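Local coordinates for uncharacterized protein Atu2452 (Agrobacterium tumefaciens, PDB 2R8B) that is of unknown function but has an alpha/beta-hydrolase fold of the dienelactone hydrolase family and is probably a serine-type hydrolase, at residues Arg56-Leu67 and Ala83-Pro94; Leu165-His173 and Val240-Gly248. All coordinates share one frame; numbering follows the deposited sequence.

Contact 1 (Arg56-Leu67 and Ala83-Pro94); sequences RAGVAGAPLFVL and ARLLPQATILSP
Ile91 pairs with Arg56 on one edge of strand 90-94, and Thr90 and Leu92 bond Pro63, Phe65 and Leu67 on the other. Toward Leu67 the pairing is parallel: Thr90 N bonds Pro63 O, Phe65 N bonds Thr90 O, Leu92 N bonds Phe65 O and Leu67 N bonds Leu92 O. The Phe65 N to Thr90 O bond (2.8 Å) is nearly straight, 174° at the hydrogen. On the other side Arg56 and Ile91 form an antiparallel hydrogen-bonded pair, with both N-O distances 2.8 Å.

The Arg56 side chain bends at chi2 and chi3, which brings its guanidinium back over the loop before Thr90. NH1 bonds Pro87 O at 2.9 Å, reaching it from above the carbonyl plane. NH2 adds weak bonds to Leu86 O and Pro87 O, and Ala89 O lies over one guanidinium face. With CG anti to the backbone N (chi1 -161°), Phe65 turns its ring to Leu86, CD2 lying 3.6 Å from Leu86 CD1. The two side chains cross at about a right angle. On the other sheet face the Val66 and Leu92 side chains lie side by side, with Val66 CG2 3.8 Å from Leu92 CD2.

A type II turn, Val59 to Ala62, joins the two pairings. Strands 64-68 and 90-94 and helix 75-85 form a beta-alpha-beta unit. Phe79 of that helix touches Arg56 and Ile91, and Leu244 of helix 234-244 touches Phe65. Helix 117-138 covers the opposite face, with Ile131 on Val66 and Phe130 on Leu92. Arg56 ends the outermost strand 53-56, and strand 64-68 bonds strand 143-148 on its other edge.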
ATOM      1  N   ARG A  56     -12.084  11.662   2.227  1.00 54.96           N
ATOM      2  CA  ARG A  56     -13.308  11.971   1.474  1.00 55.45           C
ATOM      3  C   ARG A  56     -14.310  10.873   1.804  1.00 55.14           C
ATOM      4  O   ARG A  56     -14.133   9.722   1.383  1.00 55.34           O
ATOM      5  CB  ARG A  56     -12.994  12.016  -0.026  1.00 55.42           C
ATOM      6  CG  ARG A  56     -13.956  12.770  -0.879  1.00 57.83           C
ATOM      7  CD  ARG A  56     -14.918  11.869  -1.620  1.00 61.28           C
ATOM      8  NE  ARG A  56     -14.263  11.041  -2.627  1.00 66.57           N
ATOM      9  CZ  ARG A  56     -14.905  10.182  -3.423  1.00 69.99           C
ATOM     10  NH1 ARG A  56     -16.247  10.082  -3.334  1.00 71.47           N
ATOM     11  NH2 ARG A  56     -14.222   9.421  -4.303  1.00 67.63           N
ATOM     12  N   ALA A  57     -15.306  11.213   2.622  1.00 54.80           N
ATOM     13  CA  ALA A  57     -16.349  10.282   3.060  1.00 55.14           C
ATOM     14  C   ALA A  57     -17.074   9.673   1.865  1.00 55.63           C
ATOM     15  O   ALA A  57     -17.591  10.384   1.014  1.00 55.65           O
ATOM     16  CB  ALA A  57     -17.356  10.980   3.991  1.00 54.90           C
ATOM     17  N   GLY A  58     -17.086   8.346   1.789  1.00 56.28           N
ATOM     18  CA  GLY A  58     -17.797   7.648   0.715  1.00 56.15           C
ATOM     19  C   GLY A  58     -19.131   7.065   1.164  1.00 55.61           C
ATOM     20  O   GLY A  58     -19.549   7.221   2.335  1.00 54.71           O
ATOM     21  N   VAL A  59     -19.785   6.384   0.219  1.00 54.96           N
ATOM     22  CA  VAL A  59     -21.019   5.666   0.498  1.00 54.38           C
ATOM     23  C   VAL A  59     -20.796   4.455   1.416  1.00 53.65           C
ATOM     24  O   VAL A  59     -19.790   3.749   1.285  1.00 54.63           O
ATOM     25  CB  VAL A  59     -21.714   5.301  -0.818  1.00 54.38           C
ATOM     26  CG1 VAL A  59     -22.384   3.899  -0.744  1.00 53.96           C
ATOM     27  CG2 VAL A  59     -22.762   6.421  -1.150  1.00 55.72           C
ATOM     28  N   ALA A  60     -21.706   4.260   2.366  1.00 52.55           N
ATOM     29  CA  ALA A  60     -21.713   3.098   3.246  1.00 52.43           C
ATOM     30  C   ALA A  60     -21.735   1.729   2.497  1.00 52.65           C
ATOM     31  O   ALA A  60     -22.667   1.409   1.732  1.00 52.82           O
ATOM     32  CB  ALA A  60     -22.882   3.193   4.229  1.00 51.48           C
ATOM     33  N   GLY A  61     -20.721   0.907   2.713  1.00 51.86           N
ATOM     34  CA  GLY A  61     -20.724  -0.381   2.043  1.00 52.25           C
ATOM     35  C   GLY A  61     -19.744  -0.405   0.886  1.00 52.50           C
ATOM     36  O   GLY A  61     -19.299  -1.504   0.417  1.00 52.44           O
ATOM     37  N   ALA A  62     -19.401   0.807   0.446  1.00 51.94           N
ATOM     38  CA  ALA A  62     -18.388   1.005  -0.558  1.00 52.13           C
ATOM     39  C   ALA A  62     -16.964   0.880   0.049  1.00 53.14           C
ATOM     40  O   ALA A  62     -16.765   1.032   1.284  1.00 53.38           O
ATOM     41  CB  ALA A  62     -18.584   2.341  -1.222  1.00 51.89           C
ATOM     42  N   PRO A  63     -15.964   0.591  -0.816  1.00 53.22           N
ATOM     43  CA  PRO A  63     -14.602   0.363  -0.316  1.00 52.81           C
ATOM     44  C   PRO A  63     -14.064   1.502   0.537  1.00 52.76           C
ATOM     45  O   PRO A  63     -14.504   2.648   0.392  1.00 52.94           O
ATOM     46  CB  PRO A  63     -13.770   0.229  -1.598  1.00 52.50           C
ATOM     47  CG  PRO A  63     -14.780  -0.255  -2.641  1.00 53.34           C
ATOM     48  CD  PRO A  63     -16.064   0.444  -2.290  1.00 52.98           C
ATOM     49  N   LEU A  64     -13.166   1.130   1.448  1.00 52.63           N
ATOM     50  CA  LEU A  64     -12.221   1.998   2.121  1.00 53.23           C
ATOM     51  C   LEU A  64     -10.961   1.989   1.256  1.00 54.03           C
ATOM     52  O   LEU A  64     -10.288   0.959   1.123  1.00 54.38           O
ATOM     53  CB  LEU A  64     -11.842   1.417   3.490  1.00 52.92           C
ATOM     54  CG  LEU A  64     -11.686   2.317   4.711  1.00 53.02           C
ATOM     55  CD1 LEU A  64     -10.431   1.966   5.404  1.00 52.51           C
ATOM     56  CD2 LEU A  64     -11.694   3.813   4.395  1.00 52.77           C
ATOM     57  N   PHE A  65     -10.642   3.120   0.648  1.00 54.26           N
ATOM     58  CA  PHE A  65      -9.484   3.151  -0.199  1.00 54.13           C
ATOM     59  C   PHE A  65      -8.394   3.896   0.548  1.00 54.80           C
ATOM     60  O   PHE A  65      -8.498   5.104   0.744  1.00 55.80           O
ATOM     61  CB  PHE A  65      -9.791   3.874  -1.488  1.00 53.75           C
ATOM     62  CG  PHE A  65      -8.835   3.572  -2.578  1.00 52.78           C
ATOM     63  CD1 PHE A  65      -7.680   2.862  -2.333  1.00 54.51           C
ATOM     64  CD2 PHE A  65      -9.084   3.995  -3.855  1.00 53.52           C
ATOM     65  CE1 PHE A  65      -6.806   2.573  -3.355  1.00 54.86           C
ATOM     66  CE2 PHE A  65      -8.208   3.714  -4.886  1.00 53.99           C
ATOM     67  CZ  PHE A  65      -7.077   3.008  -4.642  1.00 53.26           C
ATOM     68  N   VAL A  66      -7.354   3.198   0.982  1.00 54.62           N
ATOM     69  CA  VAL A  66      -6.241   3.880   1.638  1.00 54.90           C
ATOM     70  C   VAL A  66      -5.050   3.930   0.686  1.00 55.07           C
ATOM     71  O   VAL A  66      -4.769   2.946   0.009  1.00 54.58           O
ATOM     72  CB  VAL A  66      -5.925   3.287   3.037  1.00 54.54           C
ATOM     73  CG1 VAL A  66      -5.896   1.796   3.000  1.00 55.79           C
ATOM     74  CG2 VAL A  66      -4.628   3.833   3.585  1.00 54.78           C
ATOM     75  N   LEU A  67      -4.414   5.103   0.583  1.00 55.79           N
ATOM     76  CA  LEU A  67      -3.321   5.323  -0.372  1.00 56.27           C
ATOM     77  C   LEU A  67      -2.167   5.937   0.345  1.00 56.58           C
ATOM     78  O   LEU A  67      -2.321   6.902   1.086  1.00 57.59           O
ATOM     79  CB  LEU A  67      -3.709   6.250  -1.507  1.00 56.59           C
ATOM     80  CG  LEU A  67      -5.013   6.041  -2.272  1.00 58.30           C
ATOM     81  CD1 LEU A  67      -6.075   6.908  -1.645  1.00 57.80           C
ATOM     82  CD2 LEU A  67      -4.798   6.425  -3.725  1.00 59.58           C
ATOM     83  N   ALA A  83      -9.464   9.440  -5.823  1.00 62.58           N
ATOM     84  CA  ALA A  83     -10.868   9.863  -5.796  1.00 63.52           C
ATOM     85  C   ALA A  83     -11.474   9.586  -7.165  1.00 63.74           C
ATOM     86  O   ALA A  83     -12.592   9.043  -7.290  1.00 63.44           O
ATOM     87  CB  ALA A  83     -11.006  11.355  -5.408  1.00 63.22           C
ATOM     88  N   ARG A  84     -10.689   9.978  -8.169  1.00 64.50           N
ATOM     89  CA  ARG A  84     -10.913   9.712  -9.579  1.00 65.50           C
ATOM     90  C   ARG A  84     -11.027   8.196  -9.795  1.00 64.67           C
ATOM     91  O   ARG A  84     -11.827   7.752 -10.587  1.00 64.50           O
ATOM     92  CB  ARG A  84      -9.719  10.261 -10.381  1.00 65.78           C
ATOM     93  CG  ARG A  84     -10.001  11.163 -11.620  1.00 67.31           C
ATOM     94  CD  ARG A  84      -8.788  11.080 -12.656  1.00 68.17           C
ATOM     95  NE  ARG A  84      -7.530  11.697 -12.184  1.00 70.94           N
ATOM     96  CZ  ARG A  84      -6.488  11.039 -11.672  1.00 72.16           C
ATOM     97  NH1 ARG A  84      -6.513   9.711 -11.555  1.00 75.17           N
ATOM     98  NH2 ARG A  84      -5.413  11.709 -11.274  1.00 70.97           N
ATOM     99  N   LEU A  85     -10.250   7.390  -9.085  1.00 64.08           N
ATOM    100  CA  LEU A  85     -10.315   5.968  -9.362  1.00 64.03           C
ATOM    101  C   LEU A  85     -11.553   5.239  -8.854  1.00 64.11           C
ATOM    102  O   LEU A  85     -12.067   4.363  -9.529  1.00 64.57           O
ATOM    103  CB  LEU A  85      -9.077   5.251  -8.857  1.00 64.08           C
ATOM    104  CG  LEU A  85      -7.976   5.268  -9.894  1.00 64.26           C
ATOM    105  CD1 LEU A  85      -6.640   4.904  -9.261  1.00 63.10           C
ATOM    106  CD2 LEU A  85      -8.362   4.320 -10.998  1.00 63.70           C
ATOM    107  N   LEU A  86     -11.995   5.538  -7.642  1.00 63.80           N
ATOM    108  CA  LEU A  86     -13.140   4.842  -7.086  1.00 63.22           C
ATOM    109  C   LEU A  86     -14.130   5.908  -6.652  1.00 63.71           C
ATOM    110  O   LEU A  86     -14.124   6.422  -5.515  1.00 63.92           O
ATOM    111  CB  LEU A  86     -12.736   3.843  -6.000  1.00 62.87           C
ATOM    112  CG  LEU A  86     -12.122   2.555  -6.587  1.00 61.51           C
ATOM    113  CD1 LEU A  86     -11.340   1.775  -5.550  1.00 60.03           C
ATOM    114  CD2 LEU A  86     -13.156   1.661  -7.275  1.00 59.91           C
ATOM    115  N   PRO A  87     -14.992   6.252  -7.597  1.00 63.56           N
ATOM    116  CA  PRO A  87     -15.668   7.519  -7.602  1.00 63.40           C
ATOM    117  C   PRO A  87     -16.414   7.671  -6.295  1.00 63.10           C
ATOM    118  O   PRO A  87     -16.760   8.787  -5.890  1.00 63.87           O
ATOM    119  CB  PRO A  87     -16.659   7.374  -8.768  1.00 63.69           C
ATOM    120  CG  PRO A  87     -16.064   6.304  -9.652  1.00 64.19           C
ATOM    121  CD  PRO A  87     -15.412   5.366  -8.699  1.00 63.65           C
ATOM    122  N   GLN A  88     -16.680   6.551  -5.635  1.00 62.25           N
ATOM    123  CA  GLN A  88     -17.538   6.609  -4.472  1.00 61.35           C
ATOM    124  C   GLN A  88     -17.057   5.782  -3.309  1.00 60.71           C
ATOM    125  O   GLN A  88     -17.811   5.502  -2.370  1.00 60.86           O
ATOM    126  CB  GLN A  88     -18.983   6.313  -4.843  1.00 61.47           C
ATOM    127  CG  GLN A  88     -19.336   4.916  -5.400  1.00 60.62           C
ATOM    128  CD  GLN A  88     -20.895   4.758  -5.290  1.00 61.98           C
ATOM    129  OE1 GLN A  88     -21.598   4.615  -6.313  1.00 63.82           O
ATOM    130  NE2 GLN A  88     -21.441   4.851  -4.043  1.00 60.47           N
ATOM    131  N   ALA A  89     -15.774   5.437  -3.362  1.00 59.69           N
ATOM    132  CA  ALA A  89     -15.128   4.760  -2.258  1.00 58.60           C
ATOM    133  C   ALA A  89     -14.955   5.829  -1.216  1.00 57.90           C
ATOM    134  O   ALA A  89     -14.885   7.011  -1.567  1.00 57.85           O
ATOM    135  CB  ALA A  89     -13.763   4.200  -2.692  1.00 58.39           C
ATOM    136  N   THR A  90     -14.914   5.439   0.052  1.00 57.03           N
ATOM    137  CA  THR A  90     -14.482   6.388   1.046  1.00 56.33           C
ATOM    138  C   THR A  90     -12.967   6.420   0.969  1.00 56.21           C
ATOM    139  O   THR A  90     -12.338   5.380   0.855  1.00 56.28           O
ATOM    140  CB  THR A  90     -15.099   6.200   2.486  1.00 56.58           C
ATOM    141  OG1 THR A  90     -14.059   6.378   3.455  1.00 55.08           O
ATOM    142  CG2 THR A  90     -15.933   4.844   2.685  1.00 55.26           C
ATOM    143  N   ILE A  91     -12.380   7.615   0.934  1.00 55.99           N
ATOM    144  CA  ILE A  91     -10.965   7.728   0.564  1.00 55.66           C
ATOM    145  C   ILE A  91     -10.111   8.336   1.618  1.00 55.99           C
ATOM    146  O   ILE A  91     -10.391   9.406   2.159  1.00 56.99           O
ATOM    147  CB  ILE A  91     -10.742   8.478  -0.754  1.00 55.54           C
ATOM    148  CG1 ILE A  91     -11.009   7.523  -1.900  1.00 56.27           C
ATOM    149  CG2 ILE A  91      -9.278   8.935  -0.905  1.00 55.34           C
ATOM    150  CD1 ILE A  91     -11.636   8.197  -3.048  1.00 58.39           C
ATOM    151  N   LEU A  92      -8.999   7.689   1.853  1.00 56.06           N
ATOM    152  CA  LEU A  92      -8.244   7.991   3.011  1.00 56.70           C
ATOM    153  C   LEU A  92      -6.753   8.100   2.667  1.00 56.02           C
ATOM    154  O   LEU A  92      -6.164   7.187   2.112  1.00 56.30           O
ATOM    155  CB  LEU A  92      -8.566   6.872   3.974  1.00 57.10           C
ATOM    156  CG  LEU A  92      -8.121   7.108   5.379  1.00 60.05           C
ATOM    157  CD1 LEU A  92      -9.063   6.357   6.255  1.00 60.57           C
ATOM    158  CD2 LEU A  92      -6.705   6.502   5.386  1.00 63.16           C
ATOM    159  N   SER A  93      -6.134   9.231   2.953  1.00 55.72           N
ATOM    160  CA  SER A  93      -4.753   9.409   2.504  1.00 55.27           C
ATOM    161  C   SER A  93      -3.888  10.149   3.533  1.00 55.15           C
ATOM    162  O   SER A  93      -3.953  11.375   3.650  1.00 55.34           O
ATOM    163  CB  SER A  93      -4.726  10.085   1.133  1.00 55.21           C
ATOM    164  OG  SER A  93      -3.524  10.788   0.942  1.00 54.57           O
ATOM    165  N   PRO A  94      -3.089   9.383   4.291  1.00 54.76           N
ATOM    166  CA  PRO A  94      -2.281   9.905   5.375  1.00 55.01           C
ATOM    167  C   PRO A  94      -0.912  10.341   4.909  1.00 55.67           C
ATOM    168  O   PRO A  94      -0.374   9.785   3.911  1.00 56.36           O
ATOM    169  CB  PRO A  94      -2.123   8.696   6.299  1.00 55.01           C
ATOM    170  CG  PRO A  94      -2.387   7.485   5.419  1.00 54.29           C
ATOM    171  CD  PRO A  94      -2.912   7.929   4.118  1.00 54.17           C
TER

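Contact 2 (Leu165-His173 and Val240-Gly248); sequences LFDAAVLMH and VRGFLAAYG
Asp167 comes nearest Val240-Gly248 through its backbone, with its O 3.6 Å from Tyr247 OH, and no hydrogen bond is formed. Its carboxylate turns to another partner, making a salt bridge with Lys186.

Ala168 points its methyl toward Val240-Gly248. CB lies 3.5 Å from Tyr247 CZ and also meets Phe243 CE2 at 4.1 Å. The small methyl thus sits against both rings. Ala169 points its CB away, and its O is 4.0 Å from Phe243 CE2.

Val170 divides its two methyls. CG1 meets Phe243 CD2 and Leu244 CD2, each at 4.2 Å, while CG2 faces Val240 CG2. Phe243 has CG anti to its backbone N (chi1 175°), which carries the ring up to the strand; the Phe243 and Val170 side chains pass each other in opposite directions. Arg190 makes a cation-pi contact with this ring.

Met172, a selenomethionine, bends at chi3 (95°). Its CE thereby comes to 3.7 Å from Val240 CG2, and the two side chains cross at about a right angle.

The contact is buried and mostly apolar. Strand 168-172 and helix 240-244 run nearly antiparallel, at 167°, with axes 10.1 Å apart. A C-terminal helix packed against the central parallel strands is characteristic of the alpha/beta-hydrolase fold.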
ATOM      1  N   LEU A 165      -6.958  -8.591   6.499  1.00 56.86           N
ATOM      2  CA  LEU A 165      -7.535  -7.242   6.427  1.00 56.15           C
ATOM      3  C   LEU A 165      -7.908  -6.764   5.003  1.00 56.14           C
ATOM      4  O   LEU A 165      -9.020  -6.385   4.768  1.00 57.25           O
ATOM      5  CB  LEU A 165      -6.668  -6.235   7.176  1.00 55.07           C
ATOM      6  CG  LEU A 165      -7.164  -4.801   7.116  1.00 55.32           C
ATOM      7  CD1 LEU A 165      -8.512  -4.660   7.814  1.00 53.08           C
ATOM      8  CD2 LEU A 165      -6.131  -3.877   7.747  1.00 53.18           C
ATOM      9  N   PHE A 166      -6.996  -6.826   4.051  1.00 57.01           N
ATOM     10  CA  PHE A 166      -7.222  -6.312   2.708  1.00 57.07           C
ATOM     11  C   PHE A 166      -7.891  -7.235   1.723  1.00 57.41           C
ATOM     12  O   PHE A 166      -7.590  -8.429   1.663  1.00 57.99           O
ATOM     13  CB  PHE A 166      -5.905  -5.855   2.098  1.00 57.29           C
ATOM     14  CG  PHE A 166      -5.513  -4.474   2.514  1.00 58.21           C
ATOM     15  CD1 PHE A 166      -4.873  -4.257   3.746  1.00 58.26           C
ATOM     16  CD2 PHE A 166      -5.803  -3.375   1.696  1.00 58.03           C
ATOM     17  CE1 PHE A 166      -4.513  -2.951   4.155  1.00 59.38           C
ATOM     18  CE2 PHE A 166      -5.470  -2.083   2.109  1.00 57.82           C
ATOM     19  CZ  PHE A 166      -4.824  -1.870   3.342  1.00 58.06           C
ATOM     20  N   ASP A 167      -8.735  -6.629   0.894  1.00 56.84           N
ATOM     21  CA  ASP A 167      -9.361  -7.305  -0.198  1.00 56.87           C
ATOM     22  C   ASP A 167      -8.583  -7.120  -1.461  1.00 55.82           C
ATOM     23  O   ASP A 167      -8.476  -8.042  -2.253  1.00 55.55           O
ATOM     24  CB  ASP A 167     -10.768  -6.747  -0.413  1.00 58.00           C
ATOM     25  CG  ASP A 167     -11.741  -7.271   0.609  1.00 60.58           C
ATOM     26  OD1 ASP A 167     -12.464  -8.242   0.238  1.00 62.87           O
ATOM     27  OD2 ASP A 167     -11.737  -6.751   1.775  1.00 62.09           O
ATOM     28  N   ALA A 168      -8.097  -5.908  -1.679  1.00 55.04           N
ATOM     29  CA  ALA A 168      -7.275  -5.641  -2.852  1.00 54.87           C
ATOM     30  C   ALA A 168      -6.111  -4.741  -2.508  1.00 54.64           C
ATOM     31  O   ALA A 168      -6.227  -3.870  -1.646  1.00 55.11           O
ATOM     32  CB  ALA A 168      -8.081  -5.007  -3.908  1.00 54.61           C
ATOM     33  N   ALA A 169      -4.985  -4.931  -3.172  1.00 54.07           N
ATOM     34  CA  ALA A 169      -3.873  -4.039  -2.908  1.00 54.23           C
ATOM     35  C   ALA A 169      -3.071  -3.778  -4.161  1.00 54.09           C
ATOM     36  O   ALA A 169      -2.822  -4.702  -4.946  1.00 54.53           O
ATOM     37  CB  ALA A 169      -2.989  -4.612  -1.814  1.00 54.34           C
ATOM     38  N   VAL A 170      -2.675  -2.534  -4.399  1.00 53.34           N
ATOM     39  CA  VAL A 170      -1.726  -2.397  -5.476  1.00 52.96           C
ATOM     40  C   VAL A 170      -0.403  -1.921  -4.947  1.00 53.65           C
ATOM     41  O   VAL A 170      -0.329  -0.949  -4.191  1.00 53.92           O
ATOM     42  CB  VAL A 170      -2.272  -1.667  -6.729  1.00 53.59           C
ATOM     43  CG1 VAL A 170      -3.691  -1.190  -6.534  1.00 51.10           C
ATOM     44  CG2 VAL A 170      -1.342  -0.586  -7.199  1.00 52.49           C
ATOM     45  N   LEU A 171       0.645  -2.675  -5.261  1.00 53.35           N
ATOM     46  CA  LEU A 171       1.971  -2.323  -4.789  1.00 52.65           C
ATOM     47  C   LEU A 171       2.800  -1.727  -5.910  1.00 52.32           C
ATOM     48  O   LEU A 171       3.137  -2.402  -6.872  1.00 52.67           O
ATOM     49  CB  LEU A 171       2.642  -3.546  -4.209  1.00 52.68           C
ATOM     50  CG  LEU A 171       1.808  -4.286  -3.152  1.00 52.34           C
ATOM     51  CD1 LEU A 171       2.514  -5.553  -2.746  1.00 45.42           C
ATOM     52  CD2 LEU A 171       1.519  -3.438  -1.921  1.00 51.83           C
HETATM   53  N   MSE A 172       3.112  -0.447  -5.815  1.00 51.81           N
HETATM   54  CA  MSE A 172       3.885   0.161  -6.879  1.00 51.57           C
HETATM   55  C   MSE A 172       5.354   0.229  -6.517  1.00 51.00           C
HETATM   56  O   MSE A 172       5.758   0.983  -5.645  1.00 51.06           O
HETATM   57  CB  MSE A 172       3.267   1.510  -7.227  1.00 51.87           C
HETATM   58  CG  MSE A 172       1.821   1.302  -7.582  1.00 51.22           C
HETATM   59 SE   MSE A 172       1.003   2.874  -8.281  0.60 53.42          SE
HETATM   60  CE  MSE A 172       1.213   2.575 -10.230  1.00 55.02           C
ATOM     61  N   HIS A 173       6.152  -0.610  -7.169  1.00 50.52           N
ATOM     62  CA  HIS A 173       7.552  -0.637  -6.913  1.00 49.81           C
ATOM     63  C   HIS A 173       7.778  -0.901  -5.425  1.00 50.33           C
ATOM     64  O   HIS A 173       8.307  -0.052  -4.740  1.00 51.05           O
ATOM     65  CB  HIS A 173       8.193   0.683  -7.345  1.00 48.66           C
ATOM     66  CG  HIS A 173       8.070   0.952  -8.814  1.00 50.43           C
ATOM     67  ND1 HIS A 173       9.111   0.773  -9.702  1.00 51.79           N
ATOM     68  CD2 HIS A 173       7.023   1.379  -9.556  1.00 52.55           C
ATOM     69  CE1 HIS A 173       8.711   1.069 -10.924  1.00 51.98           C
ATOM     70  NE2 HIS A 173       7.446   1.440 -10.861  1.00 53.98           N
ATOM     71  N   VAL A 240      -3.400  -0.304 -13.247  1.00 51.76           N
ATOM     72  CA  VAL A 240      -4.094   0.068 -12.027  1.00 52.20           C
ATOM     73  C   VAL A 240      -5.573   0.253 -12.334  1.00 52.59           C
ATOM     74  O   VAL A 240      -6.424  -0.293 -11.666  1.00 52.98           O
ATOM     75  CB  VAL A 240      -3.542   1.332 -11.407  1.00 52.16           C
ATOM     76  CG1 VAL A 240      -4.427   1.754 -10.248  1.00 52.55           C
ATOM     77  CG2 VAL A 240      -2.150   1.094 -10.875  1.00 52.52           C
ATOM     78  N   ARG A 241      -5.862   0.988 -13.387  1.00 52.99           N
ATOM     79  CA  ARG A 241      -7.232   1.251 -13.773  1.00 53.95           C
ATOM     80  C   ARG A 241      -7.998  -0.004 -14.133  1.00 54.27           C
ATOM     81  O   ARG A 241      -9.117  -0.191 -13.670  1.00 54.74           O
ATOM     82  CB  ARG A 241      -7.291   2.234 -14.915  1.00 53.28           C
ATOM     83  CG  ARG A 241      -7.508   3.596 -14.466  1.00 54.66           C
ATOM     84  CD  ARG A 241      -8.061   4.368 -15.640  1.00 59.74           C
ATOM     85  NE  ARG A 241      -7.039   4.297 -16.665  1.00 63.17           N
ATOM     86  CZ  ARG A 241      -6.086   5.209 -16.818  1.00 64.58           C
ATOM     87  NH1 ARG A 241      -6.095   6.296 -16.042  1.00 63.80           N
ATOM     88  NH2 ARG A 241      -5.147   5.038 -17.755  1.00 63.46           N
ATOM     89  N   GLY A 242      -7.416  -0.846 -14.979  1.00 54.43           N
ATOM     90  CA  GLY A 242      -8.000  -2.157 -15.264  1.00 54.54           C
ATOM     91  C   GLY A 242      -8.183  -3.017 -14.010  1.00 54.68           C
ATOM     92  O   GLY A 242      -9.209  -3.693 -13.874  1.00 55.14           O
ATOM     93  N   PHE A 243      -7.226  -2.967 -13.077  1.00 54.19           N
ATOM     94  CA  PHE A 243      -7.262  -3.822 -11.888  1.00 53.95           C
ATOM     95  C   PHE A 243      -8.394  -3.445 -10.925  1.00 54.39           C
ATOM     96  O   PHE A 243      -9.204  -4.290 -10.561  1.00 54.91           O
ATOM     97  CB  PHE A 243      -5.885  -3.836 -11.197  1.00 53.70           C
ATOM     98  CG  PHE A 243      -5.844  -4.599  -9.890  1.00 51.41           C
ATOM     99  CD1 PHE A 243      -5.628  -5.971  -9.875  1.00 48.79           C
ATOM    100  CD2 PHE A 243      -5.996  -3.921  -8.666  1.00 49.88           C
ATOM    101  CE1 PHE A 243      -5.570  -6.672  -8.655  1.00 49.37           C
ATOM    102  CE2 PHE A 243      -5.937  -4.599  -7.414  1.00 48.78           C
ATOM    103  CZ  PHE A 243      -5.746  -5.978  -7.402  1.00 49.90           C
ATOM    104  N   LEU A 244      -8.485  -2.173 -10.555  1.00 54.73           N
ATOM    105  CA  LEU A 244      -9.512  -1.710  -9.625  1.00 54.57           C
ATOM    106  C   LEU A 244     -10.884  -1.535 -10.215  1.00 55.34           C
ATOM    107  O   LEU A 244     -11.832  -1.195  -9.484  1.00 55.60           O
ATOM    108  CB  LEU A 244      -9.108  -0.381  -9.019  1.00 54.15           C
ATOM    109  CG  LEU A 244      -7.813  -0.356  -8.211  1.00 54.35           C
ATOM    110  CD1 LEU A 244      -7.457   1.076  -8.011  1.00 54.55           C
ATOM    111  CD2 LEU A 244      -7.876  -1.102  -6.874  1.00 52.74           C
ATOM    112  N   ALA A 245     -11.021  -1.736 -11.525  1.00 56.25           N
ATOM    113  CA  ALA A 245     -12.341  -1.575 -12.182  1.00 56.81           C
ATOM    114  C   ALA A 245     -13.317  -2.614 -11.655  1.00 57.50           C
ATOM    115  O   ALA A 245     -14.498  -2.389 -11.660  1.00 58.99           O
ATOM    116  CB  ALA A 245     -12.240  -1.638 -13.713  1.00 55.73           C
ATOM    117  N   ALA A 246     -12.818  -3.735 -11.154  1.00 58.89           N
ATOM    118  CA  ALA A 246     -13.663  -4.768 -10.555  1.00 59.54           C
ATOM    119  C   ALA A 246     -14.351  -4.285  -9.295  1.00 59.96           C
ATOM    120  O   ALA A 246     -15.296  -4.910  -8.851  1.00 59.89           O
ATOM    121  CB  ALA A 246     -12.835  -6.039 -10.237  1.00 59.43           C
ATOM    122  N   TYR A 247     -13.871  -3.189  -8.713  1.00 60.99           N
ATOM    123  CA  TYR A 247     -14.335  -2.755  -7.389  1.00 62.00           C
ATOM    124  C   TYR A 247     -15.325  -1.582  -7.463  1.00 63.33           C
ATOM    125  O   TYR A 247     -15.965  -1.227  -6.451  1.00 63.49           O
ATOM    126  CB  TYR A 247     -13.139  -2.488  -6.447  1.00 61.10           C
ATOM    127  CG  TYR A 247     -12.378  -3.770  -6.114  1.00 62.10           C
ATOM    128  CD1 TYR A 247     -12.806  -4.606  -5.080  1.00 62.90           C
ATOM    129  CD2 TYR A 247     -11.249  -4.178  -6.861  1.00 62.69           C
ATOM    130  CE1 TYR A 247     -12.127  -5.813  -4.781  1.00 62.11           C
ATOM    131  CE2 TYR A 247     -10.559  -5.384  -6.561  1.00 61.16           C
ATOM    132  CZ  TYR A 247     -11.006  -6.200  -5.525  1.00 61.44           C
ATOM    133  OH  TYR A 247     -10.377  -7.405  -5.211  1.00 59.04           O
ATOM    134  N   GLY A 248     -15.483  -1.013  -8.669  1.00 64.82           N
ATOM    135  CA  GLY A 248     -16.309   0.198  -8.867  1.00 65.86           C
ATOM    136  C   GLY A 248     -15.504   1.407  -9.334  1.00 66.79           C
ATOM    137  O   GLY A 248     -15.205   1.566 -10.534  1.00 67.25           O
TER

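How the contacts relate
Both contacts use the same mixed sheet, with centres about 12 Å apart. In contact 1 strand pairs with strand; in contact 2 strand meets helix. Strand 143-148 lies between strands 64-68 and 168-172. Helix 234-244 and the chain end after it join the two. Leu85 CD2 packs on Arg241 CG at 3.6 Å, and Leu86 CD2 reaches Leu244 O at 3.8 Å and touches Gly248. On the other face Val66 CG1 meets Phe166 CZ, also at 3.8 Å. The Leu67 and Met172 side chains lie near, without touching, a likely nucleophile elbow at Ser149, and that of Met172 likewise its probable triad with His230 and Asp199. His173 bonds Asp199 through ND1, and its ring meets that of His230.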